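Local atomic coordinates of dTDP-4-dehydrorhamnose reductase (Bacillus anthracis, PDB entry 3SC6), a protein that catalyses the NADP(H)-dependent reduction of dTDP-4-dehydrorhamnose that forms dTDP-L-rhamnose in the rhamnose biosynthetic pathway. Residues G161-K166 with E278-E283. Numbering follows the deposited sequence.
Sequences GNNFVK and ERFFIE. With SO4 (sulfate ion), chain H.
F280 lays the CD2-CE2 side of its ring against V165, meeting the methyl CG1 obliquely, with CE2 3.7 Å from CG1. The two side chains come from opposite directions: CG of F280 stands anti to its backbone N (chi1 173°), which carries the ring out from helix 273-283 toward V165 of helix 164-172. A long, flat phenylalanine suits that reach, and valine is compact and apolar, so its CG1 can pack against the ring in a buried spot. The same CG1 lies more loosely near F281, 4.4 Å from CZ. One face of the F281 ring is covered by its neighbour F280, whose CD2 sits over the centre. V165 is buried, with Y157, F223 and I227 also touching it.

N163 borders this patch with its amide, ND2 lying 4.3 Å from CE1 of F280, while the other end of the amide caps the helix. OD1 accepts the backbone N of K166 at 2.7 Å, nearly in line with the C=O bond, as befits an asparagine at the N-cap. R279 and E283, one turn apart, pair within helix 273-283 (NH2 to OE2, 2.7 Å); R279 also pairs with D193, and E283 with K159. The whole is an apolar helix-to-helix contact beside a capped helix start, joining the chain's last helix to helix 164-172 within the RmlD family, whose members belong to the NADP-binding Rossmann clan.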
ATOM      1  N   GLY A 161      -3.017  13.144   3.445  1.00 69.84           N
ATOM      2  CA  GLY A 161      -1.746  13.261   2.735  1.00 70.01           C
ATOM      3  C   GLY A 161      -1.934  13.594   1.266  1.00 70.08           C
ATOM      4  O   GLY A 161      -3.046  13.532   0.744  1.00 70.49           O
ATOM      5  N   ASN A 162      -0.845  13.961   0.600  1.00 69.94           N
ATOM      6  CA  ASN A 162      -0.911  14.294  -0.813  1.00 69.93           C
ATOM      7  C   ASN A 162      -1.011  13.019  -1.628  1.00 68.08           C
ATOM      8  O   ASN A 162      -0.509  11.977  -1.221  1.00 67.42           O
ATOM      9  CB  ASN A 162       0.327  15.082  -1.254  1.00 70.92           C
ATOM     10  CG  ASN A 162       0.474  16.406  -0.525  1.00 73.83           C
ATOM     11  OD1 ASN A 162      -0.372  16.781   0.289  1.00 77.54           O
ATOM     12  ND2 ASN A 162       1.549  17.124  -0.823  1.00 76.00           N
ATOM     13  N   ASN A 163      -1.674  13.106  -2.771  1.00 67.59           N
ATOM     14  CA  ASN A 163      -1.836  11.963  -3.653  1.00 66.49           C
ATOM     15  C   ASN A 163      -2.167  12.457  -5.056  1.00 66.83           C
ATOM     16  O   ASN A 163      -2.383  13.654  -5.264  1.00 67.60           O
ATOM     17  CB  ASN A 163      -2.892  10.992  -3.108  1.00 65.93           C
ATOM     18  CG  ASN A 163      -4.263  11.621  -2.982  1.00 67.64           C
ATOM     19  OD1 ASN A 163      -4.552  12.641  -3.600  1.00 71.55           O
ATOM     20  ND2 ASN A 163      -5.131  10.986  -2.211  1.00 68.38           N
ATOM     21  N   PHE A 164      -2.205  11.544  -6.016  1.00 66.28           N
ATOM     22  CA  PHE A 164      -2.497  11.908  -7.397  1.00 66.58           C
ATOM     23  C   PHE A 164      -3.897  12.492  -7.588  1.00 67.08           C
ATOM     24  O   PHE A 164      -4.087  13.349  -8.435  1.00 68.57           O
ATOM     25  CB  PHE A 164      -2.295  10.698  -8.311  1.00 66.26           C
ATOM     26  CG  PHE A 164      -2.508  10.990  -9.773  1.00 67.48           C
ATOM     27  CD1 PHE A 164      -1.454  11.422 -10.564  1.00 67.91           C
ATOM     28  CD2 PHE A 164      -3.751  10.811 -10.362  1.00 67.30           C
ATOM     29  CE1 PHE A 164      -1.640  11.682 -11.908  1.00 68.33           C
ATOM     30  CE2 PHE A 164      -3.943  11.069 -11.709  1.00 67.43           C
ATOM     31  CZ  PHE A 164      -2.888  11.503 -12.482  1.00 68.34           C
ATOM     32  N   VAL A 165      -4.875  12.047  -6.810  1.00 66.84           N
ATOM     33  CA  VAL A 165      -6.226  12.582  -6.968  1.00 67.75           C
ATOM     34  C   VAL A 165      -6.317  14.036  -6.489  1.00 68.99           C
ATOM     35  O   VAL A 165      -6.920  14.871  -7.164  1.00 69.58           O
ATOM     36  CB  VAL A 165      -7.275  11.720  -6.263  1.00 67.47           C
ATOM     37  CG1 VAL A 165      -8.651  12.347  -6.405  1.00 68.19           C
ATOM     38  CG2 VAL A 165      -7.271  10.319  -6.843  1.00 67.02           C
ATOM     39  N   LYS A 166      -5.726  14.337  -5.332  1.00 69.15           N
ATOM     40  CA  LYS A 166      -5.753  15.705  -4.800  1.00 70.43           C
ATOM     41  C   LYS A 166      -4.963  16.662  -5.696  1.00 70.75           C
ATOM     42  O   LYS A 166      -5.324  17.827  -5.827  1.00 71.66           O
ATOM     43  CB  LYS A 166      -5.180  15.775  -3.380  1.00 70.66           C
ATOM     44  CG  LYS A 166      -5.940  15.008  -2.302  1.00 70.98           C
ATOM     45  CD  LYS A 166      -5.218  15.166  -0.955  1.00 71.89           C
ATOM     46  CE  LYS A 166      -5.904  14.427   0.177  1.00 71.10           C
ATOM     47  NZ  LYS A 166      -7.280  14.916   0.408  1.00 74.64           N
ATOM     48  N   GLU A 278     -15.217   6.645  -6.678  1.00 73.21           N
ATOM     49  CA  GLU A 278     -16.490   7.287  -6.384  1.00 76.23           C
ATOM     50  C   GLU A 278     -16.625   7.561  -4.903  1.00 76.72           C
ATOM     51  O   GLU A 278     -16.878   8.694  -4.493  1.00 77.60           O
ATOM     52  CB  GLU A 278     -17.682   6.415  -6.792  1.00 78.12           C
ATOM     53  CG  GLU A 278     -17.788   6.068  -8.259  1.00 81.01           C
ATOM     54  CD  GLU A 278     -19.028   5.234  -8.558  1.00 85.16           C
ATOM     55  OE1 GLU A 278     -19.842   5.018  -7.632  1.00 85.44           O
ATOM     56  OE2 GLU A 278     -19.196   4.806  -9.719  1.00 88.92           O
ATOM     57  N   ARG A 279     -16.435   6.518  -4.099  1.00 76.72           N
ATOM     58  CA  ARG A 279     -16.560   6.646  -2.650  1.00 77.50           C
ATOM     59  C   ARG A 279     -15.523   7.610  -2.056  1.00 76.52           C
ATOM     60  O   ARG A 279     -15.658   8.043  -0.913  1.00 77.11           O
ATOM     61  CB  ARG A 279     -16.615   5.255  -1.976  1.00 77.30           C
ATOM     62  CG  ARG A 279     -16.927   5.290  -0.479  1.00 79.41           C
ATOM     63  CD  ARG A 279     -17.303   3.901   0.080  1.00 80.42           C
ATOM     64  NE  ARG A 279     -16.260   2.876   0.070  1.00 79.32           N
ATOM     65  CZ  ARG A 279     -15.474   2.583   1.109  1.00 79.17           C
ATOM     66  NH1 ARG A 279     -14.566   1.621   1.003  1.00 78.16           N
ATOM     67  NH2 ARG A 279     -15.602   3.232   2.263  1.00 79.02           N
ATOM     68  N   PHE A 280     -14.507   7.962  -2.844  1.00 75.52           N
ATOM     69  CA  PHE A 280     -13.485   8.897  -2.391  1.00 74.86           C
ATOM     70  C   PHE A 280     -14.091  10.291  -2.294  1.00 76.67           C
ATOM     71  O   PHE A 280     -13.944  10.967  -1.277  1.00 77.03           O
ATOM     72  CB  PHE A 280     -12.291   8.935  -3.337  1.00 73.50           C
ATOM     73  CG  PHE A 280     -11.297   9.996  -2.989  1.00 73.00           C
ATOM     74  CD1 PHE A 280     -10.285   9.752  -2.083  1.00 73.08           C
ATOM     75  CD2 PHE A 280     -11.388  11.254  -3.564  1.00 74.13           C
ATOM     76  CE1 PHE A 280      -9.377  10.741  -1.755  1.00 73.64           C
ATOM     77  CE2 PHE A 280     -10.484  12.248  -3.245  1.00 74.42           C
ATOM     78  CZ  PHE A 280      -9.475  11.992  -2.339  1.00 74.12           C
ATOM     79  N   PHE A 281     -14.757  10.726  -3.362  1.00 78.05           N
ATOM     80  CA  PHE A 281     -15.389  12.045  -3.373  1.00 80.17           C
ATOM     81  C   PHE A 281     -16.542  12.099  -2.383  1.00 81.69           C
ATOM     82  O   PHE A 281     -16.741  13.109  -1.712  1.00 83.17           O
ATOM     83  CB  PHE A 281     -15.904  12.420  -4.770  1.00 81.26           C
ATOM     84  CG  PHE A 281     -14.822  12.580  -5.807  1.00 80.97           C
ATOM     85  CD1 PHE A 281     -14.205  13.810  -5.995  1.00 81.82           C
ATOM     86  CD2 PHE A 281     -14.443  11.518  -6.612  1.00 80.35           C
ATOM     87  CE1 PHE A 281     -13.217  13.969  -6.952  1.00 81.14           C
ATOM     88  CE2 PHE A 281     -13.455  11.673  -7.573  1.00 78.96           C
ATOM     89  CZ  PHE A 281     -12.843  12.899  -7.741  1.00 79.79           C
ATOM     90  N   ILE A 282     -17.299  11.007  -2.295  1.00 82.21           N
ATOM     91  CA  ILE A 282     -18.442  10.927  -1.383  1.00 83.91           C
ATOM     92  C   ILE A 282     -18.041  11.153   0.070  1.00 84.24           C
ATOM     93  O   ILE A 282     -18.712  11.883   0.802  1.00 85.64           O
ATOM     94  CB  ILE A 282     -19.162   9.559  -1.484  1.00 83.87           C
ATOM     95  CG1 ILE A 282     -19.737   9.353  -2.887  1.00 84.08           C
ATOM     96  CG2 ILE A 282     -20.292   9.483  -0.475  1.00 85.05           C
ATOM     97  CD1 ILE A 282     -20.456   8.029  -3.064  1.00 84.40           C
ATOM     98  N   GLU A 283     -16.934  10.538   0.475  1.00 83.00           N
ATOM     99  CA  GLU A 283     -16.442  10.659   1.846  1.00 83.54           C
ATOM    100  C   GLU A 283     -15.627  11.928   2.135  1.00 84.18           C
ATOM    101  O   GLU A 283     -15.584  12.383   3.278  1.00 85.13           O
ATOM    102  CB  GLU A 283     -15.640   9.409   2.218  1.00 81.72           C
ATOM    103  CG  GLU A 283     -16.467   8.126   2.175  1.00 81.68           C
ATOM    104  CD  GLU A 283     -15.666   6.884   2.527  1.00 80.39           C
ATOM    105  OE1 GLU A 283     -14.437   6.987   2.709  1.00 78.57           O
ATOM    106  OE2 GLU A 283     -16.272   5.796   2.612  1.00 81.75           O
TER
HETATM  107  S   SO4 H 286      -4.270  16.028   5.241  0.70 81.81           S
HETATM  108  O1  SO4 H 286      -3.643  14.785   5.679  0.70 80.61           O
HETATM  109  O2  SO4 H 286      -4.893  16.684   6.389  0.70 80.78           O
HETATM  110  O3  SO4 H 286      -3.249  16.903   4.667  0.70 80.81           O
HETATM  111  O4  SO4 H 286      -5.292  15.741   4.235  0.70 80.48           O